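Local coordinates for protein methyltransferase (Streptococcus mutans, PDB 2B78) that probably transfers methyl groups from S-adenosyl-L-methionine and may bind RNA, at residues Val272-Phe276 with Lys312-Gly317; Leu284-Ile289 with Ile320-Leu326; Thr215-Ser221 with Met236-Asp242. All blocks are in the same frame, centred on the assembly; numbering follows the deposited sequence.

Contact 1 (Val272-Phe276 with Lys312-Gly317)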
loop_
_atom_site.group_PDB
_atom_site.type_symbol
_atom_site.label_atom_id
_atom_site.label_comp_id
_atom_site.label_asym_id
_atom_site.label_seq_id
_atom_site.Cartn_x
_atom_site.Cartn_y
_atom_site.Cartn_z
ATOM N N VAL A 272 -7.202 -5.906 -19.271
ATOM C CA VAL A 272 -6.927 -4.512 -19.621
ATOM C C VAL A 272 -6.415 -4.324 -21.046
ATOM O O VAL A 272 -6.754 -3.342 -21.702
ATOM C CB VAL A 272 -5.952 -3.868 -18.601
ATOM C CG1 VAL A 272 -5.447 -2.526 -19.120
ATOM C CG2 VAL A 272 -6.686 -3.644 -17.268
ATOM N N PHE A 273 -5.601 -5.250 -21.539
ATOM C CA PHE A 273 -5.125 -5.107 -22.910
ATOM C C PHE A 273 -6.268 -5.387 -23.872
ATOM O O PHE A 273 -6.352 -4.776 -24.941
ATOM C CB PHE A 273 -3.944 -6.035 -23.182
ATOM C CG PHE A 273 -2.664 -5.558 -22.566
ATOM C CD1 PHE A 273 -2.036 -4.405 -23.044
ATOM C CD2 PHE A 273 -2.109 -6.224 -21.480
ATOM C CE1 PHE A 273 -0.866 -3.923 -22.441
ATOM C CE2 PHE A 273 -0.937 -5.747 -20.870
ATOM C CZ PHE A 273 -0.319 -4.596 -21.351
ATOM N N ASP A 274 -7.161 -6.300 -23.498
ATOM C CA ASP A 274 -8.303 -6.586 -24.361
ATOM C C ASP A 274 -9.202 -5.353 -24.380
ATOM O O ASP A 274 -9.869 -5.073 -25.389
ATOM C CB ASP A 274 -9.101 -7.803 -23.869
ATOM C CG ASP A 274 -8.412 -9.126 -24.177
ATOM O OD1 ASP A 274 -7.585 -9.184 -25.115
ATOM O OD2 ASP A 274 -8.705 -10.122 -23.486
ATOM N N TYR A 275 -9.230 -4.611 -23.273
ATOM C CA TYR A 275 -10.059 -3.415 -23.247
ATOM C C TYR A 275 -9.451 -2.314 -24.114
ATOM O O TYR A 275 -10.179 -1.530 -24.721
ATOM C CB TYR A 275 -10.257 -2.880 -21.824
ATOM C CG TYR A 275 -11.325 -1.812 -21.794
ATOM C CD1 TYR A 275 -12.677 -2.157 -21.850
ATOM C CD2 TYR A 275 -10.992 -0.457 -21.817
ATOM C CE1 TYR A 275 -13.675 -1.180 -21.940
ATOM C CE2 TYR A 275 -11.984 0.532 -21.903
ATOM C CZ TYR A 275 -13.323 0.160 -21.967
ATOM O OH TYR A 275 -14.309 1.117 -22.067
ATOM N N PHE A 276 -8.120 -2.246 -24.168
ATOM C CA PHE A 276 -7.470 -1.232 -24.988
ATOM C C PHE A 276 -7.892 -1.449 -26.431
ATOM O O PHE A 276 -8.254 -0.503 -27.133
ATOM C CB PHE A 276 -5.941 -1.322 -24.872
ATOM C CG PHE A 276 -5.372 -0.603 -23.671
ATOM C CD1 PHE A 276 -5.778 0.691 -23.360
ATOM C CD2 PHE A 276 -4.388 -1.206 -22.887
ATOM C CE1 PHE A 276 -5.213 1.379 -22.283
ATOM C CE2 PHE A 276 -3.815 -0.529 -21.812
ATOM C CZ PHE A 276 -4.228 0.766 -21.508
ATOM N N LYS A 312 3.734 -0.052 -21.755
ATOM C CA LYS A 312 2.672 -0.462 -22.668
ATOM C C LYS A 312 1.325 0.108 -22.241
ATOM O O LYS A 312 0.482 0.431 -23.085
ATOM C CB LYS A 312 2.591 -1.984 -22.718
ATOM C CG LYS A 312 3.811 -2.638 -23.344
ATOM C CD LYS A 312 3.685 -4.154 -23.300
ATOM C CE LYS A 312 2.484 -4.622 -24.099
ATOM N NZ LYS A 312 2.447 -6.107 -24.188
ATOM N N LEU A 313 1.113 0.226 -20.930
ATOM C CA LEU A 313 -0.145 0.767 -20.423
ATOM C C LEU A 313 -0.236 2.245 -20.791
ATOM O O LEU A 313 -1.290 2.736 -21.189
ATOM C CB LEU A 313 -0.222 0.609 -18.902
ATOM C CG LEU A 313 -0.070 -0.824 -18.398
ATOM C CD1 LEU A 313 -0.114 -0.828 -16.869
ATOM C CD2 LEU A 313 -1.171 -1.706 -18.981
ATOM N N ILE A 314 0.882 2.948 -20.657
ATOM C CA ILE A 314 0.939 4.362 -20.988
ATOM C C ILE A 314 0.756 4.584 -22.487
ATOM O O ILE A 314 -0.011 5.456 -22.904
ATOM C CB ILE A 314 2.294 4.966 -20.552
ATOM C CG1 ILE A 314 2.387 4.983 -19.022
ATOM C CG2 ILE A 314 2.447 6.375 -21.114
ATOM C CD1 ILE A 314 1.429 5.973 -18.348
ATOM N N ARG A 315 1.451 3.785 -23.294
ATOM C CA ARG A 315 1.377 3.899 -24.750
ATOM C C ARG A 315 -0.039 3.683 -25.255
ATOM O O ARG A 315 -0.582 4.510 -25.992
ATOM C CB ARG A 315 2.313 2.887 -25.419
ATOM C CG ARG A 315 2.346 2.975 -26.961
ATOM C CD ARG A 315 3.360 2.011 -27.582
ATOM N NE ARG A 315 4.725 2.281 -27.135
ATOM C CZ ARG A 315 5.351 1.613 -26.170
ATOM N NH1 ARG A 315 4.741 0.612 -25.534
ATOM N NH2 ARG A 315 6.587 1.955 -25.831
ATOM N N GLN A 316 -0.637 2.567 -24.862
ATOM C CA GLN A 316 -1.985 2.263 -25.303
ATOM C C GLN A 316 -3.035 3.184 -24.685
ATOM O O GLN A 316 -4.044 3.494 -25.319
ATOM C CB GLN A 316 -2.277 0.787 -25.038
ATOM C CG GLN A 316 -1.410 -0.112 -25.928
ATOM C CD GLN A 316 -1.836 -1.566 -25.909
ATOM O OE1 GLN A 316 -3.030 -1.873 -25.904
ATOM N NE2 GLN A 316 -0.859 -2.471 -25.921
ATOM N N GLY A 317 -2.788 3.642 -23.463
ATOM C CA GLY A 317 -3.719 4.560 -22.831
ATOM C C GLY A 317 -3.760 5.872 -23.597
ATOM O O GLY A 317 -4.827 6.463 -23.794
HETATM O O HOH W 1 -4.475 -3.869 -26.910
#
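Gln-316 OE1 has two polar partners: a water bound at 2.7 Å ties this oxygen to Phe-273 O, and Arg-280, one turn beyond Phe-276 on the same helix as the two phenylalanines, donates NH1 to it. The amide thus reaches the neighbouring helix by way of solvent and a guanidinium group, and OE1 comes to rest 3.1 Å from Phe-276 CB. The other end of the amide, NE2, lies at the edge of the Phe-273 ring, 3.7 Å from CD1, with the ring and amide planes 52° apart. Lower on the same side chain, Gln-316 CB sits over the middle of one face of Phe-276, a CH-pi contact of 3.6 Å to the ring centroid. The segments 272-276 and 312-317, on helices 272-281 and 306-319, run nearly parallel, their axes 10.7 Å apart at closest approach and 21° apart in direction, as neighbours on one side of the Rossmann-like methyltransferase sheet. Val-272, at the start of the first, belongs to the S-adenosyl-L-homocysteine site. Leu-313 CD2 touches the rims of both rings from one side, 3.8 Å from Phe-273 CZ and 4.0 Å from Phe-276 CE2. Above Phe-273, Lys-312 bends at chi3 (62°), which brings NZ back over the ring in an off-centre cation-pi contact, 4.6 Å from the centroid, while CE packs obliquely against CE1 and CZ.

Contact 2 (Leu284-Ile289 with Ile320-Leu326)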
loop_
_atom_site.group_PDB
_atom_site.type_symbol
_atom_site.label_atom_id
_atom_site.label_comp_id
_atom_site.label_asym_id
_atom_site.label_seq_id
_atom_site.Cartn_x
_atom_site.Cartn_y
_atom_site.Cartn_z
ATOM N N LEU A 284 -13.549 4.647 -28.378
ATOM C CA LEU A 284 -13.822 5.139 -27.037
ATOM C C LEU A 284 -12.639 5.943 -26.491
ATOM O O LEU A 284 -11.530 5.421 -26.387
ATOM C CB LEU A 284 -14.120 3.965 -26.106
ATOM C CG LEU A 284 -15.247 3.025 -26.522
ATOM C CD1 LEU A 284 -15.375 1.892 -25.502
ATOM C CD2 LEU A 284 -16.543 3.813 -26.642
ATOM N N THR A 285 -12.878 7.210 -26.150
ATOM C CA THR A 285 -11.831 8.063 -25.585
ATOM C C THR A 285 -12.276 8.650 -24.257
ATOM O O THR A 285 -13.465 8.892 -24.025
ATOM C CB THR A 285 -11.427 9.224 -26.530
ATOM O OG1 THR A 285 -12.583 9.979 -26.898
ATOM C CG2 THR A 285 -10.748 8.675 -27.781
ATOM N N TYR A 286 -11.307 8.891 -23.386
ATOM C CA TYR A 286 -11.586 9.416 -22.060
ATOM C C TYR A 286 -10.700 10.620 -21.740
ATOM O O TYR A 286 -9.562 10.703 -22.212
ATOM C CB TYR A 286 -11.332 8.311 -21.043
ATOM C CG TYR A 286 -12.216 7.100 -21.218
ATOM C CD1 TYR A 286 -13.401 6.981 -20.504
ATOM C CD2 TYR A 286 -11.867 6.070 -22.101
ATOM C CE1 TYR A 286 -14.222 5.868 -20.650
ATOM C CE2 TYR A 286 -12.687 4.950 -22.258
ATOM C CZ TYR A 286 -13.860 4.860 -21.528
ATOM O OH TYR A 286 -14.678 3.763 -21.656
ATOM N N ASP A 287 -11.226 11.541 -20.932
ATOM C CA ASP A 287 -10.497 12.744 -20.532
ATOM C C ASP A 287 -9.398 12.445 -19.525
ATOM O O ASP A 287 -8.357 13.111 -19.498
ATOM C CB ASP A 287 -11.451 13.768 -19.905
ATOM C CG ASP A 287 -12.516 14.235 -20.870
ATOM O OD1 ASP A 287 -12.185 14.427 -22.056
ATOM O OD2 ASP A 287 -13.675 14.420 -20.441
ATOM N N ILE A 288 -9.649 11.447 -18.687
ATOM C CA ILE A 288 -8.724 11.059 -17.640
ATOM C C ILE A 288 -8.634 9.539 -17.576
ATOM O O ILE A 288 -9.656 8.863 -17.538
ATOM C CB ILE A 288 -9.228 11.586 -16.276
ATOM C CG1 ILE A 288 -9.379 13.109 -16.336
ATOM C CG2 ILE A 288 -8.272 11.178 -15.157
ATOM C CD1 ILE A 288 -10.060 13.706 -15.099
ATOM N N ILE A 289 -7.412 9.012 -17.572
ATOM C CA ILE A 289 -7.197 7.571 -17.488
ATOM C C ILE A 289 -6.346 7.270 -16.264
ATOM O O ILE A 289 -5.246 7.805 -16.102
ATOM C CB ILE A 289 -6.492 7.016 -18.753
ATOM C CG1 ILE A 289 -7.385 7.230 -19.982
ATOM C CG2 ILE A 289 -6.219 5.524 -18.587
ATOM C CD1 ILE A 289 -6.747 6.787 -21.282
ATOM N N ILE A 320 -6.212 6.238 -26.478
ATOM C CA ILE A 320 -7.630 6.466 -26.219
ATOM C C ILE A 320 -7.857 7.615 -25.230
ATOM O O ILE A 320 -8.901 7.693 -24.586
ATOM C CB ILE A 320 -8.331 5.184 -25.697
ATOM C CG1 ILE A 320 -7.651 4.680 -24.420
ATOM C CG2 ILE A 320 -8.303 4.100 -26.777
ATOM C CD1 ILE A 320 -8.354 3.479 -23.771
ATOM N N LEU A 321 -6.886 8.523 -25.129
ATOM C CA LEU A 321 -6.993 9.673 -24.227
ATOM C C LEU A 321 -7.385 10.932 -24.998
ATOM O O LEU A 321 -6.789 11.247 -26.031
ATOM C CB LEU A 321 -5.653 9.919 -23.527
ATOM C CG LEU A 321 -5.639 10.962 -22.415
ATOM C CD1 LEU A 321 -6.310 10.374 -21.179
ATOM C CD2 LEU A 321 -4.193 11.349 -22.099
ATOM N N SER A 322 -8.372 11.661 -24.489
ATOM C CA SER A 322 -8.841 12.884 -25.140
ATOM C C SER A 322 -7.752 13.938 -25.259
ATOM O O SER A 322 -6.713 13.862 -24.598
ATOM C CB SER A 322 -10.005 13.490 -24.355
ATOM O OG SER A 322 -11.046 12.553 -24.171
ATOM N N GLU A 323 -8.001 14.929 -26.104
ATOM C CA GLU A 323 -7.062 16.029 -26.274
ATOM C C GLU A 323 -7.027 16.741 -24.919
ATOM O O GLU A 323 -8.052 16.850 -24.251
ATOM C CB GLU A 323 -7.569 16.969 -27.373
ATOM C CG GLU A 323 -6.657 18.136 -27.682
ATOM C CD GLU A 323 -7.141 18.951 -28.876
ATOM O OE1 GLU A 323 -6.625 20.073 -29.074
ATOM O OE2 GLU A 323 -8.030 18.473 -29.616
ATOM N N ASN A 324 -5.845 17.188 -24.502
ATOM C CA ASN A 324 -5.684 17.877 -23.221
ATOM C C ASN A 324 -6.083 17.008 -22.028
ATOM O O ASN A 324 -6.446 17.524 -20.967
ATOM C CB ASN A 324 -6.505 19.171 -23.199
ATOM C CG ASN A 324 -5.998 20.199 -24.188
ATOM O OD1 ASN A 324 -4.795 20.460 -24.262
ATOM N ND2 ASN A 324 -6.909 20.796 -24.943
ATOM N N GLY A 325 -6.003 15.693 -22.200
ATOM C CA GLY A 325 -6.370 14.783 -21.129
ATOM C C GLY A 325 -5.295 14.575 -20.077
ATOM O O GLY A 325 -4.183 15.102 -20.184
ATOM N N LEU A 326 -5.628 13.798 -19.052
ATOM C CA LEU A 326 -4.689 13.513 -17.970
ATOM C C LEU A 326 -4.539 12.023 -17.727
ATOM O O LEU A 326 -5.468 11.245 -17.949
ATOM C CB LEU A 326 -5.161 14.157 -16.668
ATOM C CG LEU A 326 -5.290 15.676 -16.673
ATOM C CD1 LEU A 326 -6.376 16.099 -15.700
ATOM C CD2 LEU A 326 -3.937 16.297 -16.338
HETATM O O HOH W 2 -8.762 15.894 -18.936
#
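Tyr-286 O receives the shortest backbone bond of this contact, from Ser-322 N at 2.7 Å; the N-H points almost straight at the oxygen (175°) but comes from above the carbonyl plane, 42° out of it. Toward the same partner segment Tyr-286 also gives its own N to Ile-320 O at 2.9 Å, completing a short parallel bridge. The chain then turns a corner at Asp-287, and pairing resumes one step further on: Leu-326 N binds Asp-287 O, and Ile-289 N binds Leu-326 O. On the partner side Ser-322 to Gly-325 form a type II beta turn, which separates the bridge at Leu-321 from the one at Leu-326. Asp-287 O also takes a water at 2.9 Å, which reaches Asn-324 O only weakly. Beside the corner, Ser-322 OG lies 3.0 Å from Asp-287 OD1; the chi1 of Asp-287 (-62°) swings the carboxylate back toward the serine, although its CB leads away. The second oxygen, OD2, accepts from Thr-215 N, so the two ends of the carboxylate face different strands. Packing follows on the helix side, where Leu-321 CD1 presses against Ile-289 CG1 at 3.5 Å and Ile-289 CD1 meets Ile-320 CG1 at 3.9 Å, the two isoleucines crossing at about a right angle. In the methyltransferase sheet, strand 286-291 lies between 215-219 and 325-331. Ile-320 and Leu-284 pack on helix 272-281, and the hydroxyl of Tyr-286 is hydrogen-bonded to that of Tyr-275 on the same helix.

Contact 3 (Thr215-Ser221 with Met236-Asp242)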
loop_
_atom_site.group_PDB
_atom_site.type_symbol
_atom_site.label_atom_id
_atom_site.label_comp_id
_atom_site.label_asym_id
_atom_site.label_seq_id
_atom_site.Cartn_x
_atom_site.Cartn_y
_atom_site.Cartn_z
ATOM N N THR A 215 -14.705 12.746 -18.223
ATOM C CA THR A 215 -14.998 11.311 -18.324
ATOM C C THR A 215 -13.746 10.589 -17.824
ATOM O O THR A 215 -12.619 11.008 -18.111
ATOM C CB THR A 215 -15.314 10.868 -19.786
ATOM O OG1 THR A 215 -14.190 11.128 -20.633
ATOM C CG2 THR A 215 -16.536 11.614 -20.318
ATOM N N VAL A 216 -13.935 9.515 -17.061
ATOM C CA VAL A 216 -12.798 8.801 -16.502
ATOM C C VAL A 216 -12.769 7.314 -16.789
ATOM O O VAL A 216 -13.801 6.652 -16.758
ATOM C CB VAL A 216 -12.765 8.971 -14.970
ATOM C CG1 VAL A 216 -11.585 8.226 -14.377
ATOM C CG2 VAL A 216 -12.725 10.444 -14.614
ATOM N N LEU A 217 -11.574 6.806 -17.080
ATOM C CA LEU A 217 -11.365 5.382 -17.301
ATOM C C LEU A 217 -10.408 4.925 -16.201
ATOM O O LEU A 217 -9.289 5.428 -16.073
ATOM C CB LEU A 217 -10.748 5.105 -18.671
ATOM C CG LEU A 217 -10.357 3.640 -18.890
ATOM C CD1 LEU A 217 -11.603 2.769 -18.995
ATOM C CD2 LEU A 217 -9.532 3.534 -20.158
ATOM N N ASN A 218 -10.855 3.968 -15.401
ATOM C CA ASN A 218 -10.056 3.458 -14.297
ATOM C C ASN A 218 -9.633 2.021 -14.608
ATOM O O ASN A 218 -10.441 1.105 -14.544
ATOM C CB ASN A 218 -10.909 3.540 -13.029
ATOM C CG ASN A 218 -10.174 3.096 -11.787
ATOM O OD1 ASN A 218 -8.946 3.048 -11.749
ATOM N ND2 ASN A 218 -10.935 2.788 -10.743
ATOM N N LEU A 219 -8.365 1.829 -14.954
ATOM C CA LEU A 219 -7.852 0.498 -15.300
ATOM C C LEU A 219 -7.311 -0.252 -14.080
ATOM O O LEU A 219 -6.627 0.338 -13.225
ATOM C CB LEU A 219 -6.765 0.636 -16.375
ATOM C CG LEU A 219 -7.228 1.344 -17.655
ATOM C CD1 LEU A 219 -6.058 1.486 -18.612
ATOM C CD2 LEU A 219 -8.362 0.565 -18.312
ATOM N N PHE A 220 -7.611 -1.548 -14.002
ATOM C CA PHE A 220 -7.194 -2.381 -12.861
ATOM C C PHE A 220 -7.895 -1.792 -11.634
ATOM O O PHE A 220 -7.310 -1.653 -10.556
ATOM C CB PHE A 220 -5.672 -2.327 -12.659
ATOM C CG PHE A 220 -4.880 -2.863 -13.821
ATOM C CD1 PHE A 220 -4.777 -4.234 -14.040
ATOM C CD2 PHE A 220 -4.248 -1.993 -14.708
ATOM C CE1 PHE A 220 -4.056 -4.740 -15.137
ATOM C CE2 PHE A 220 -3.524 -2.482 -15.807
ATOM C CZ PHE A 220 -3.429 -3.861 -16.021
ATOM N N SER A 221 -9.168 -1.458 -11.828
ATOM C CA SER A 221 -10.032 -0.832 -10.822
ATOM C C SER A 221 -10.150 -1.507 -9.452
ATOM O O SER A 221 -10.364 -0.828 -8.443
ATOM C CB SER A 221 -11.431 -0.692 -11.413
ATOM O OG SER A 221 -11.911 -1.980 -11.753
ATOM N N MET A 236 -18.073 13.465 -14.996
ATOM C CA MET A 236 -19.179 13.327 -15.929
ATOM C C MET A 236 -19.592 11.866 -16.057
ATOM O O MET A 236 -20.782 11.548 -16.127
ATOM C CB MET A 236 -18.790 13.862 -17.303
ATOM C CG MET A 236 -19.936 13.799 -18.304
ATOM S SD MET A 236 -19.473 14.382 -19.949
ATOM C CE MET A 236 -19.354 16.171 -19.656
ATOM N N ALA A 237 -18.603 10.982 -16.102
ATOM C CA ALA A 237 -18.868 9.556 -16.240
ATOM C C ALA A 237 -17.611 8.769 -15.887
ATOM O O ALA A 237 -16.515 9.307 -15.913
ATOM C CB ALA A 237 -19.286 9.253 -17.678
ATOM N N THR A 238 -17.757 7.496 -15.542
ATOM C CA THR A 238 -16.572 6.702 -15.251
ATOM C C THR A 238 -16.773 5.285 -15.734
ATOM O O THR A 238 -17.887 4.745 -15.708
ATOM C CB THR A 238 -16.234 6.644 -13.742
ATOM O OG1 THR A 238 -17.145 5.755 -13.078
ATOM C CG2 THR A 238 -16.330 8.021 -13.118
ATOM N N THR A 239 -15.690 4.694 -16.205
ATOM C CA THR A 239 -15.701 3.321 -16.669
ATOM C C THR A 239 -14.604 2.646 -15.872
ATOM O O THR A 239 -13.454 3.065 -15.923
ATOM C CB THR A 239 -15.382 3.234 -18.160
ATOM O OG1 THR A 239 -16.385 3.945 -18.896
ATOM C CG2 THR A 239 -15.343 1.773 -18.606
ATOM N N SER A 240 -14.965 1.600 -15.131
ATOM C CA SER A 240 -14.016 0.884 -14.297
ATOM C C SER A 240 -13.770 -0.502 -14.881
ATOM O O SER A 240 -14.706 -1.291 -15.060
ATOM C CB SER A 240 -14.577 0.775 -12.881
ATOM O OG SER A 240 -15.016 2.049 -12.427
ATOM N N VAL A 241 -12.509 -0.799 -15.171
ATOM C CA VAL A 241 -12.166 -2.080 -15.777
ATOM C C VAL A 241 -11.265 -2.969 -14.933
ATOM O O VAL A 241 -10.171 -2.557 -14.525
ATOM C CB VAL A 241 -11.479 -1.859 -17.139
ATOM C CG1 VAL A 241 -11.310 -3.206 -17.861
ATOM C CG2 VAL A 241 -12.279 -0.878 -17.976
ATOM N N ASP A 242 -11.723 -4.194 -14.667
ATOM C CA ASP A 242 -10.931 -5.146 -13.899
ATOM C C ASP A 242 -11.116 -6.537 -14.487
ATOM O O ASP A 242 -12.193 -6.879 -14.976
ATOM C CB ASP A 242 -11.355 -5.172 -12.427
ATOM C CG ASP A 242 -10.277 -5.745 -11.530
ATOM O OD1 ASP A 242 -9.304 -5.014 -11.253
ATOM O OD2 ASP A 242 -10.383 -6.923 -11.113
#
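Two adjacent parallel strands, 215-219 and 237-242, pair here as the outer limbs of a beta-alpha-beta unit whose crossover is helix 225-232, within the Rossmann-like sheet of the S-adenosylmethionine-dependent methyltransferases. The strands run nearly parallel, and a regular ladder joins them: Val-216 N to Ala-237 O, Thr-239 N to Val-216 O, Asn-218 N to Thr-239 O and Val-241 N to Asn-218 O, the last two almost straight at 174° and 178°. Beyond the ladder, Val-241 O closes the strand end by accepting from Ser-221 N at 3.1 Å, and more weakly from Phe-220 N, as the first strand breaks into its loop. On the face that meets helix 272-281, Leu-217 CD1 packs 3.8 Å from Val-241 CG2, while Leu-219 lies alongside Val-241 with CD2 4.1 Å from its CB. Leu-217 has CG anti to the backbone N (chi1 173°), a turn that carries CD1 across to the second strand. The other face is more polar: Asn-218 ND2 and Ser-240 OG are both hydrogen-bonded to Ser-227 of the crossover helix, and Thr-238 OG1 to His-265. At the carboxyl ends the loops approach the cofactor region: Asp-242 is a residue of the S-adenosyl-L-homocysteine site, and its carboxylate is held by the backbone N of Tyr-222 and of Ala-244. Close to it, Ser-221 OG lies 3.3 Å from Asp-242 CB.

Overall arrangement
All three contacts belong to one methyltransferase domain built around a seven-stranded sheet, and their centres lie 11 to 13 Å apart. Contact 3 closes first along the chain; contacts 1 and 2 then interleave, since helix 272-281, strand 286-291, helix 306-319 and strand 325-331 follow in order. Contacts 2 and 3 share the sheet through neighbouring strands 286-291 and 215-219, whereas contact 1 joins two helices laid on one face of it. Phe-276 packs on Leu-219 of contact 3 and on Ile-320 of contact 2. Val-272 and Asp-242, from contacts 1 and 3, belong to the S-adenosyl-L-homocysteine site, which therefore draws on both a helix start and a strand end.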